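PDB 4E4U: mandalate racemase/muconate lactonizing enzyme from Unidentified, which probably catalyses a racemisation, lactonisation or dehydration-type reaction of the enolase superfamily, although its own substrate is not established. Local coordinates for residues D56-E59 against R60-N64; V70-L73 against F74-Y78; L181-L184 against D185-L189; C191-V194 against R195-V198. All blocks are in the same frame, centred on the assembly; numbering follows the deposited sequence. Where two conformers were deposited one is given.

In the fold
Contacts 1 and 2 come first along the chain and belong to the N-terminal domain of this enolase-superfamily protein, on the consecutive helices 47-61 and 70-79. Their centres lie about 11 Å apart and they touch, His-61 O taking a probable hydrogen bond from Arg-72 NH2 at 2.8 Å. Contacts 3 and 4 follow one after the other on helix 181-198 of the barrel domain, about 14 Å apart between centres. From either of the first pair to either of the second the centres are about 46 to 50 Å apart, on opposite sides of the chain's centre. All four meet other copies: contacts 1 and 2 the second subunit, contact 2 also the third, contact 3 the fourth and contact 4 the fifth.

Contact 1: D56-E59 against R60-N64; sequences DVFE and RHLLN
The Phe-58 ring lies under Leu-63, whose CB sits over one face in a CH-pi contact, 4.3 Å from the ring centroid and 26° off its normal. Leu-63 CD1 lies by the CE2 and CZ atoms, 3.9 Å from Phe-58 CE2, while Leu-62 CB approaches Phe-58 CD1 obliquely. Phe-58 CG is anti to the backbone N (chi1 174°), which carries the ring forward along the chain to the residues that leave the helix. This is the C-terminal end of helix 47-61: as the chain departs at Leu-62, Phe-58 O accepts both the i+4 N-H of Leu-62 and the i+5 N-H of Leu-63, which reach it from opposite faces of the carbonyl plane. A water donates to both Glu-59 O and Leu-63 O, bridging the last turn to the loop.

Two residues earlier in the helix, Asp-56 is gripped side-on by Arg-60 in a salt bridge. Arg-60 NE lies 3.0 Å from Asp-56 OD2 and 2.9 Å from Asp-56 OD1, the latter a weak bond, and Arg-60 NH2 meets the syn lone pair of Asp-56 OD1 at 3.0 Å. The two flat groups are turned 53° apart, so the grip is twisted. Asp-56 OD2 also accepts from Gly-46 N of the second subunit.

Helix 47-61 lays Phe-58 on strands 3-12 and 22-30, and Val-57 on helix 88-109, with His-61 touching helix 70-79 and hydrogen-bonding to Ser-80.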
loop_
_atom_site.group_PDB
_atom_site.type_symbol
_atom_site.label_atom_id
_atom_site.label_comp_id
_atom_site.label_asym_id
_atom_site.label_seq_id
_atom_site.Cartn_x
_atom_site.Cartn_y
_atom_site.Cartn_z
ATOM N N ASP A 56 14.360 -28.965 -32.732
ATOM C CA ASP A 56 13.296 -28.072 -33.160
ATOM C C ASP A 56 13.640 -26.607 -32.891
ATOM O O ASP A 56 13.490 -25.752 -33.767
ATOM C CB ASP A 56 11.992 -28.449 -32.461
ATOM C CG ASP A 56 10.798 -27.708 -33.021
ATOM O OD1 ASP A 56 10.341 -28.083 -34.123
ATOM O OD2 ASP A 56 10.313 -26.763 -32.362
ATOM N N VAL A 57 14.108 -26.320 -31.682
ATOM C CA VAL A 57 14.451 -24.950 -31.313
ATOM C C VAL A 57 15.597 -24.443 -32.185
ATOM O O VAL A 57 15.570 -23.319 -32.682
ATOM C CB VAL A 57 14.846 -24.861 -29.829
ATOM C CG1 VAL A 57 15.277 -23.440 -29.464
ATOM C CG2 VAL A 57 13.685 -25.317 -28.941
ATOM N N PHE A 58 16.609 -25.281 -32.361
ATOM C CA PHE A 58 17.760 -24.909 -33.168
ATOM C C PHE A 58 17.361 -24.582 -34.605
ATOM O O PHE A 58 17.730 -23.534 -35.149
ATOM C CB PHE A 58 18.801 -26.025 -33.160
ATOM C CG PHE A 58 19.942 -25.774 -34.091
ATOM C CD1 PHE A 58 20.920 -24.847 -33.762
ATOM C CD2 PHE A 58 20.034 -26.446 -35.301
ATOM C CE1 PHE A 58 21.972 -24.592 -34.623
ATOM C CE2 PHE A 58 21.089 -26.198 -36.169
ATOM C CZ PHE A 58 22.060 -25.273 -35.827
ATOM N N GLU A 59 16.590 -25.470 -35.218
ATOM C CA GLU A 59 16.187 -25.272 -36.605
ATOM C C GLU A 59 15.378 -23.988 -36.791
ATOM O O GLU A 59 15.621 -23.235 -37.735
ATOM C CB GLU A 59 15.390 -26.479 -37.103
ATOM C CG GLU A 59 16.227 -27.733 -37.266
ATOM C CD GLU A 59 15.383 -28.988 -37.395
ATOM O OE1 GLU A 59 14.137 -28.878 -37.381
ATOM O OE2 GLU A 59 15.969 -30.086 -37.498
ATOM N N ARG A 60 14.436 -23.730 -35.888
ATOM C CA ARG A 60 13.548 -22.582 -36.040
ATOM C C ARG A 60 14.211 -21.264 -35.694
ATOM O O ARG A 60 13.927 -20.251 -36.329
ATOM C CB ARG A 60 12.282 -22.741 -35.185
ATOM C CG ARG A 60 11.410 -23.892 -35.602
ATOM C CD ARG A 60 10.194 -24.026 -34.697
ATOM N NE ARG A 60 9.616 -25.342 -34.909
ATOM C CZ ARG A 60 8.838 -25.656 -35.936
ATOM N NH1 ARG A 60 8.499 -24.730 -36.829
ATOM N NH2 ARG A 60 8.386 -26.895 -36.063
ATOM N N HIS A 61 15.081 -21.266 -34.686
ATOM C CA HIS A 61 15.474 -20.008 -34.057
ATOM C C HIS A 61 16.965 -19.679 -34.092
ATOM O O HIS A 61 17.341 -18.582 -33.697
ATOM C CB HIS A 61 14.961 -19.949 -32.606
ATOM C CG HIS A 61 13.491 -20.185 -32.480
ATOM N ND1 HIS A 61 12.542 -19.390 -33.087
ATOM C CD2 HIS A 61 12.798 -21.143 -31.800
ATOM C CE1 HIS A 61 11.342 -19.839 -32.799
ATOM N NE2 HIS A 61 11.459 -20.898 -32.020
ATOM N N LEU A 62 17.817 -20.600 -34.553
ATOM C CA LEU A 62 19.262 -20.337 -34.528
ATOM C C LEU A 62 20.006 -20.723 -35.807
ATOM O O LEU A 62 20.964 -20.052 -36.187
ATOM C CB LEU A 62 19.934 -21.000 -33.319
ATOM C CG LEU A 62 21.420 -20.671 -33.101
ATOM C CD1 LEU A 62 21.659 -19.155 -33.049
ATOM C CD2 LEU A 62 21.937 -21.341 -31.841
ATOM N N LEU A 63 19.586 -21.804 -36.457
ATOM C CA LEU A 63 20.244 -22.240 -37.684
ATOM C C LEU A 63 20.386 -21.085 -38.677
ATOM O O LEU A 63 19.417 -20.372 -38.954
ATOM C CB LEU A 63 19.481 -23.399 -38.324
ATOM C CG LEU A 63 20.001 -23.876 -39.686
ATOM C CD1 LEU A 63 21.425 -24.433 -39.587
ATOM C CD2 LEU A 63 19.069 -24.910 -40.299
ATOM N N ASN A 64 21.615 -20.891 -39.157
ATOM C CA ASN A 64 21.976 -19.855 -40.126
ATOM C C ASN A 64 21.970 -18.421 -39.609
ATOM O O ASN A 64 22.018 -17.475 -40.398
ATOM C CB ASN A 64 21.174 -19.999 -41.422
ATOM C CG ASN A 64 21.559 -21.237 -42.192
ATOM O OD1 ASN A 64 22.734 -21.598 -42.248
ATOM N ND2 ASN A 64 20.576 -21.910 -42.766
HETATM O O HOH W 1 16.746 -20.644 -38.203
#

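Contact 2: V70-L73 against F74-Y78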
loop_
_atom_site.group_PDB
_atom_site.type_symbol
_atom_site.label_atom_id
_atom_site.label_comp_id
_atom_site.label_asym_id
_atom_site.label_seq_id
_atom_site.Cartn_x
_atom_site.Cartn_y
_atom_site.Cartn_z
ATOM N N VAL A 70 22.521 -12.490 -29.682
ATOM C CA VAL A 70 21.964 -13.208 -28.546
ATOM C C VAL A 70 20.650 -12.603 -28.040
ATOM O O VAL A 70 19.809 -13.328 -27.509
ATOM C CB VAL A 70 23.002 -13.377 -27.397
ATOM C CG1 VAL A 70 24.160 -14.280 -27.848
ATOM C CG2 VAL A 70 23.525 -12.028 -26.913
ATOM N N GLU A 71 20.470 -11.288 -28.182
ATOM C CA GLU A 71 19.160 -10.683 -27.915
ATOM C C GLU A 71 18.122 -11.280 -28.854
ATOM O O GLU A 71 17.033 -11.671 -28.431
ATOM C CB GLU A 71 19.183 -9.166 -28.121
ATOM C CG GLU A 71 19.912 -8.380 -27.043
ATOM C CD GLU A 71 19.047 -8.055 -25.839
ATOM O OE1 GLU A 71 17.851 -8.430 -25.818
ATOM O OE2 GLU A 71 19.559 -7.393 -24.909
ATOM N N ARG A 72 18.465 -11.337 -30.138
ATOM C CA ARG A 72 17.582 -11.904 -31.147
ATOM C C ARG A 72 17.228 -13.341 -30.789
ATOM O O ARG A 72 16.050 -13.724 -30.792
ATOM C CB ARG A 72 18.270 -11.860 -32.514
ATOM C CG ARG A 72 17.471 -12.465 -33.660
ATOM C CD ARG A 72 18.417 -13.093 -34.707
ATOM N NE ARG A 72 19.065 -14.278 -34.145
ATOM C CZ ARG A 72 18.488 -15.474 -34.064
ATOM N NH1 ARG A 72 17.261 -15.660 -34.545
ATOM N NH2 ARG A 72 19.142 -16.488 -33.516
ATOM N N LEU A 73 18.245 -14.144 -30.500
ATOM C CA LEU A 73 18.017 -15.539 -30.139
ATOM C C LEU A 73 17.060 -15.675 -28.961
ATOM O O LEU A 73 16.093 -16.446 -29.016
ATOM C CB LEU A 73 19.342 -16.229 -29.827
ATOM C CG LEU A 73 19.261 -17.653 -29.277
ATOM C CD1 LEU A 73 18.491 -18.579 -30.224
ATOM C CD2 LEU A 73 20.664 -18.178 -28.998
ATOM N N PHE A 74 17.321 -14.932 -27.890
ATOM C CA PHE A 74 16.451 -14.998 -26.729
ATOM C C PHE A 74 15.013 -14.610 -27.093
ATOM O O PHE A 74 14.066 -15.324 -26.749
ATOM C CB PHE A 74 16.959 -14.132 -25.573
ATOM C CG PHE A 74 16.044 -14.160 -24.383
ATOM C CD1 PHE A 74 16.171 -15.149 -23.419
ATOM C CD2 PHE A 74 15.005 -13.245 -24.271
ATOM C CE1 PHE A 74 15.304 -15.203 -22.338
ATOM C CE2 PHE A 74 14.132 -13.296 -23.202
ATOM C CZ PHE A 74 14.273 -14.273 -22.238
ATOM N N ARG A 75 14.847 -13.482 -27.784
ATOM C CA ARG A 75 13.500 -13.016 -28.112
ATOM C C ARG A 75 12.760 -14.013 -28.997
ATOM O O ARG A 75 11.562 -14.234 -28.807
ATOM C CB ARG A 75 13.515 -11.634 -28.779
ATOM C CG ARG A 75 13.986 -10.478 -27.888
ATOM C CD ARG A 75 13.215 -10.355 -26.578
ATOM N NE ARG A 75 11.773 -10.272 -26.767
ATOM C CZ ARG A 75 10.904 -10.105 -25.774
ATOM N NH1 ARG A 75 11.343 -9.962 -24.528
ATOM N NH2 ARG A 75 9.600 -10.067 -26.026
ATOM N N GLN A 76 13.451 -14.605 -29.967
ATOM C CA GLN A 76 12.787 -15.571 -30.839
ATOM C C GLN A 76 12.343 -16.803 -30.055
ATOM O O GLN A 76 11.227 -17.288 -30.225
ATOM C CB GLN A 76 13.691 -15.996 -32.006
ATOM C CG GLN A 76 14.138 -14.864 -32.926
ATOM C CD GLN A 76 12.996 -14.125 -33.595
ATOM O OE1 GLN A 76 12.011 -14.725 -34.031
ATOM N NE2 GLN A 76 13.142 -12.807 -33.714
ATOM N N ALA A 77 13.221 -17.315 -29.203
ATOM C CA ALA A 77 12.889 -18.496 -28.412
ATOM C C ALA A 77 11.766 -18.208 -27.420
ATOM O O ALA A 77 10.824 -18.987 -27.280
ATOM C CB ALA A 77 14.125 -19.009 -27.683
ATOM N N TYR A 78 11.888 -17.080 -26.722
ATOM C CA TYR A 78 10.911 -16.641 -25.735
ATOM C C TYR A 78 9.519 -16.460 -26.338
ATOM O O TYR A 78 8.516 -16.635 -25.655
ATOM C CB TYR A 78 11.410 -15.328 -25.109
ATOM C CG TYR A 78 10.554 -14.753 -24.004
ATOM C CD1 TYR A 78 10.465 -15.378 -22.769
ATOM C CD2 TYR A 78 9.863 -13.564 -24.185
ATOM C CE1 TYR A 78 9.710 -14.843 -21.752
ATOM C CE2 TYR A 78 9.093 -13.022 -23.173
ATOM C CZ TYR A 78 9.016 -13.668 -21.955
ATOM O OH TYR A 78 8.262 -13.152 -20.924
#
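Helix 70-79 of the N-terminal domain begins here, and its regular i to i+4 backbone bonds join the two segments: Phe-74 N to Val-70 O, Arg-75 N to Glu-71 O, Gln-76 N to Arg-72 O and Ala-77 N to Leu-73 O, all at 2.9 to 3.0 Å. Among the side chains, Arg-72 and Gln-76 make the meeting. Arg-72 NH1 comes to 3.6 Å from Gln-76 CG, obliquely to the guanidinium, and the guanidinium and amide planes are only 8° apart. Bends at chi2 (-148°) and chi3 (69°) turn the Arg-72 chain back to this methylene. Gln-76 CG also packs on the backbone, 3.1 Å from Arg-72 O.

The polar ends find their partners elsewhere. Arg-72 NH2 donates to His-61 O, and Gln-76 NE2 to Glu-392 O of the second subunit; Arg-75 NE likewise reaches Ala-173 O of that subunit. Glu-71 OE2 forms salt bridges with Lys-294 and with Lys-293 of the third subunit. Between Arg-72 and Gln-76, then, the contact is one of aliphatic carbon against a cationic group, and the guanidinium groups, Glu-71 OE2 and Gln-76 NE2 have partners that tie this helix to its own chain and to other subunits.

Contact 3: L181-L184 against D185-L189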
loop_
_atom_site.group_PDB
_atom_site.type_symbol
_atom_site.label_atom_id
_atom_site.label_comp_id
_atom_site.label_asym_id
_atom_site.label_seq_id
_atom_site.Cartn_x
_atom_site.Cartn_y
_atom_site.Cartn_z
ATOM N N LEU A 181 7.306 -32.211 14.105
ATOM C CA LEU A 181 8.231 -31.831 15.171
ATOM C C LEU A 181 9.539 -32.615 15.103
ATOM O O LEU A 181 10.606 -32.056 15.336
ATOM C CB LEU A 181 7.592 -32.033 16.542
ATOM C CG LEU A 181 6.469 -31.051 16.861
ATOM C CD1 LEU A 181 5.684 -31.567 18.055
ATOM C CD2 LEU A 181 7.021 -29.655 17.130
ATOM N N GLU A 182 9.468 -33.908 14.802
ATOM C CA GLU A 182 10.693 -34.695 14.716
ATOM C C GLU A 182 11.605 -34.204 13.591
ATOM O O GLU A 182 12.831 -34.177 13.742
ATOM C CB GLU A 182 10.376 -36.177 14.565
ATOM C CG GLU A 182 9.881 -36.780 15.861
ATOM C CD GLU A 182 9.563 -38.247 15.741
ATOM O OE1 GLU A 182 8.922 -38.643 14.740
ATOM O OE2 GLU A 182 9.951 -39.000 16.655
ATOM N N VAL A 183 11.020 -33.795 12.469
ATOM C CA VAL A 183 11.831 -33.264 11.381
ATOM C C VAL A 183 12.379 -31.882 11.747
ATOM O O VAL A 183 13.551 -31.600 11.501
ATOM C CB VAL A 183 11.067 -33.261 10.045
ATOM C CG1 VAL A 183 11.833 -32.498 8.973
ATOM C CG2 VAL A 183 10.807 -34.697 9.598
ATOM N N LEU A 184 11.555 -31.037 12.369
ATOM C CA LEU A 184 12.040 -29.738 12.836
ATOM C C LEU A 184 13.206 -29.923 13.807
ATOM O O LEU A 184 14.213 -29.220 13.716
ATOM C CB LEU A 184 10.921 -28.931 13.497
ATOM C CG LEU A 184 9.780 -28.462 12.585
ATOM C CD1 LEU A 184 8.613 -27.927 13.402
ATOM C CD2 LEU A 184 10.279 -27.390 11.619
ATOM N N ASP A 185 13.074 -30.878 14.727
ATOM C CA ASP A 185 14.145 -31.175 15.673
ATOM C C ASP A 185 15.423 -31.592 14.947
ATOM O O ASP A 185 16.524 -31.183 15.317
ATOM C CB ASP A 185 13.741 -32.318 16.612
ATOM C CG ASP A 185 12.739 -31.900 17.676
ATOM O OD1 ASP A 185 12.508 -30.689 17.870
ATOM O OD2 ASP A 185 12.196 -32.806 18.345
ATOM N N ARG A 186 15.274 -32.426 13.923
ATOM C CA ARG A 186 16.422 -32.920 13.173
ATOM C C ARG A 186 17.116 -31.779 12.433
ATOM O O ARG A 186 18.344 -31.722 12.382
ATOM C CB ARG A 186 15.995 -34.015 12.193
ATOM C CG ARG A 186 17.137 -34.579 11.374
ATOM C CD ARG A 186 16.656 -35.715 10.499
ATOM N NE ARG A 186 15.807 -35.227 9.415
ATOM C CZ ARG A 186 14.805 -35.912 8.872
ATOM N NH1 ARG A 186 14.476 -37.115 9.328
ATOM N NH2 ARG A 186 14.112 -35.386 7.877
ATOM N N CYS A 187 16.332 -30.866 11.870
ATOM C CA CYS A 187 16.901 -29.721 11.159
ATOM C C CYS A 187 17.766 -28.888 12.096
ATOM O O CYS A 187 18.883 -28.488 11.751
ATOM C CB CYS A 187 15.797 -28.836 10.572
ATOM S SG CYS A 187 14.897 -29.572 9.202
ATOM N N GLU A 188 17.246 -28.652 13.296
ATOM C CA GLU A 188 17.956 -27.895 14.312
ATOM C C GLU A 188 19.231 -28.627 14.738
ATOM O O GLU A 188 20.288 -28.006 14.902
ATOM C CB GLU A 188 17.038 -27.690 15.517
ATOM C CG GLU A 188 17.196 -26.361 16.190
ATOM C CD GLU A 188 16.281 -26.196 17.383
ATOM O OE1 GLU A 188 15.086 -26.590 17.320
ATOM O OE2 GLU A 188 16.766 -25.652 18.388
ATOM N N LEU A 189 19.130 -29.944 14.918
ATOM C CA LEU A 189 20.268 -30.756 15.350
ATOM C C LEU A 189 21.391 -30.779 14.313
ATOM O O LEU A 189 22.568 -30.727 14.673
ATOM C CB LEU A 189 19.822 -32.180 15.683
ATOM C CG LEU A 189 20.918 -33.075 16.258
ATOM C CD1 LEU A 189 21.490 -32.473 17.536
ATOM C CD2 LEU A 189 20.385 -34.470 16.520
#
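Val-183 meets both Arg-186 and Cys-187 in the first turns of helix 181-198, the helix of a beta-alpha-beta unit that connects strand 162-165 to the parallel strand 203-206 in the barrel domain.

The backbone bonds are those of a regular alpha-helix: Asp-185 N to Leu-181 O at 2.8 Å, Arg-186 N to Glu-182 O, Cys-187 N to Val-183 O and Glu-188 N to Leu-184 O.

Side-chain packing is modest. Both methyls of Val-183 touch the end of Arg-186: CG1 and CG2 are each 3.8 Å from Arg-186 NH2, and the two side chains run alongside, pointing the same way. Arg-186 CG is anti to its own N (chi1 180°), and the bend at chi3 (71°) brings NH2 alongside these methyls. The apolar pair is with Cys-187: Val-183 CG1 lies 4.2 Å from Cys-187 SG.

The charged groups find their partners beyond the two segments. Arg-186 NE donates to Pro-167 O, in the loop after strand 162-165. Asp-185 OD1 and Glu-188 OE1 both form salt bridges with Arg-223 of helix 214-224, and Glu-188 OE2 forms another with Lys-226. At the subunit boundary, Glu-182 OE2 pairs with Lys-201 of the fourth subunit, and Asp-185 OD2 is hydrogen-bonded to Ser-200 OG of that subunit.

The Asp-185 carboxylate folds back over the preceding turn, its CG 3.2 Å from Leu-181 O and both oxygens 3.5 Å from that same carbonyl oxygen.

Contact 4: C191-V194 against R195-V198; sequences CRRV and REAV
Val-194 and Val-198 meet one turn apart, CG1 to CG1 at 4.3 Å. Val-198 N donates to Val-194 O at 3.0 Å, and Val-198 CG2 lies 3.4 Å from the same oxygen, so the second valine is set close against the carbonyl of the first. Both are buried in the last turns of helix 181-198, which packs against the parallel barrel strands as the helical part of a beta-alpha-beta unit: Val-194 rests on Val-163 and Phe-165 of strand 162-165 and Leu-204 of strand 203-206, and Val-198 on Ala-152 and Val-156 of helix 145-158.

On another side of the turn Arg-193 and Glu-196 lie side by side and point the same way, but in the conformer given their charged ends do not pair. Arg-193 has a second conformer, so this arrangement, and the salt bridge of its NH1 with Asp-146, is tentative. A water links Glu-196 OE1 to the backbone oxygen of Arg-193, donating to Arg-193 O at 2.8 Å and to Glu-196 OE1 at 2.6 Å, so the carboxylate is tied to the backbone of the preceding turn. The extended Glu-196 chain, its CG anti to N (chi1 177°), carries OE1 to that water. Arg-195 leads away from the turn, bent at chi2 and chi3, its NH1 donating to Gly-199 O and Ala-202 O and its NH2 to Tyr-227 O.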
loop_
_atom_site.group_PDB
_atom_site.type_symbol
_atom_site.label_atom_id
_atom_site.label_comp_id
_atom_site.label_asym_id
_atom_site.label_seq_id
_atom_site.Cartn_x
_atom_site.Cartn_y
_atom_site.Cartn_z
ATOM N N CYS A 191 22.059 -28.351 12.226
ATOM C CA CYS A 191 22.713 -27.052 12.334
ATOM C C CYS A 191 23.615 -26.989 13.560
ATOM O O CYS A 191 24.732 -26.478 13.491
ATOM C CB CYS A 191 21.695 -25.910 12.345
ATOM S SG CYS A 191 20.913 -25.654 10.752
ATOM N N ARG A 192 23.137 -27.529 14.678
ATOM C CA ARG A 192 23.913 -27.507 15.908
ATOM C C ARG A 192 25.224 -28.269 15.742
ATOM O O ARG A 192 26.296 -27.763 16.093
ATOM C CB ARG A 192 23.105 -28.114 17.052
ATOM C CG ARG A 192 23.823 -28.061 18.383
ATOM C CD ARG A 192 22.983 -28.675 19.491
ATOM N NE ARG A 192 23.684 -28.654 20.771
ATOM C CZ ARG A 192 23.492 -27.732 21.709
ATOM N NH1 ARG A 192 22.613 -26.757 21.513
ATOM N NH2 ARG A 192 24.174 -27.784 22.845
ATOM N N ARG A 193 25.134 -29.481 15.203
ATOM C CA ARG A 193 26.313 -30.330 15.056
ATOM C C ARG A 193 27.293 -29.797 14.014
ATOM O O ARG A 193 28.503 -29.831 14.228
ATOM C CB ARG A 193 25.907 -31.768 14.726
ATOM C CG ARG A 193 25.119 -32.459 15.832
ATOM C CD ARG A 193 25.971 -32.734 17.064
ATOM N NE ARG A 193 25.148 -33.163 18.194
ATOM C CZ ARG A 193 24.600 -34.370 18.316
ATOM N NH1 ARG A 193 24.775 -35.291 17.375
ATOM N NH2 ARG A 193 23.868 -34.659 19.384
ATOM N N VAL A 194 26.776 -29.313 12.889
ATOM C CA VAL A 194 27.640 -28.753 11.852
ATOM C C VAL A 194 28.307 -27.467 12.354
ATOM O O VAL A 194 29.508 -27.289 12.170
ATOM C CB VAL A 194 26.919 -28.536 10.502
ATOM C CG1 VAL A 194 27.864 -27.886 9.498
ATOM C CG2 VAL A 194 26.417 -29.869 9.953
ATOM N N ARG A 195 27.544 -26.589 13.009
ATOM C CA ARG A 195 28.138 -25.389 13.599
ATOM C C ARG A 195 29.253 -25.739 14.588
ATOM O O ARG A 195 30.307 -25.105 14.576
ATOM C CB ARG A 195 27.088 -24.500 14.272
ATOM C CG ARG A 195 27.688 -23.318 15.038
ATOM C CD ARG A 195 28.445 -22.360 14.120
ATOM N NE ARG A 195 27.531 -21.573 13.296
ATOM C CZ ARG A 195 27.757 -21.237 12.026
ATOM N NH1 ARG A 195 28.878 -21.619 11.421
ATOM N NH2 ARG A 195 26.858 -20.520 11.361
ATOM N N GLU A 196 29.029 -26.745 15.435
ATOM C CA GLU A 196 30.057 -27.176 16.387
ATOM C C GLU A 196 31.329 -27.595 15.653
ATOM O O GLU A 196 32.440 -27.298 16.089
ATOM C CB GLU A 196 29.552 -28.339 17.252
ATOM C CG GLU A 196 30.593 -28.893 18.225
ATOM C CD GLU A 196 30.106 -30.105 19.022
ATOM O OE1 GLU A 196 29.299 -30.904 18.491
ATOM O OE2 GLU A 196 30.545 -30.258 20.185
ATOM N N ALA A 197 31.157 -28.270 14.523
ATOM C CA ALA A 197 32.287 -28.795 13.764
ATOM C C ALA A 197 33.066 -27.721 13.001
ATOM O O ALA A 197 34.279 -27.839 12.850
ATOM C CB ALA A 197 31.816 -29.885 12.810
ATOM N N VAL A 198 32.383 -26.686 12.515
ATOM C CA VAL A 198 33.043 -25.684 11.681
ATOM C C VAL A 198 33.324 -24.367 12.399
ATOM O O VAL A 198 34.111 -23.553 11.911
ATOM C CB VAL A 198 32.266 -25.395 10.364
ATOM C CG1 VAL A 198 32.021 -26.689 9.600
ATOM C CG2 VAL A 198 30.947 -24.652 10.636
HETATM O O HOH W 2 29.648 -31.653 15.981
#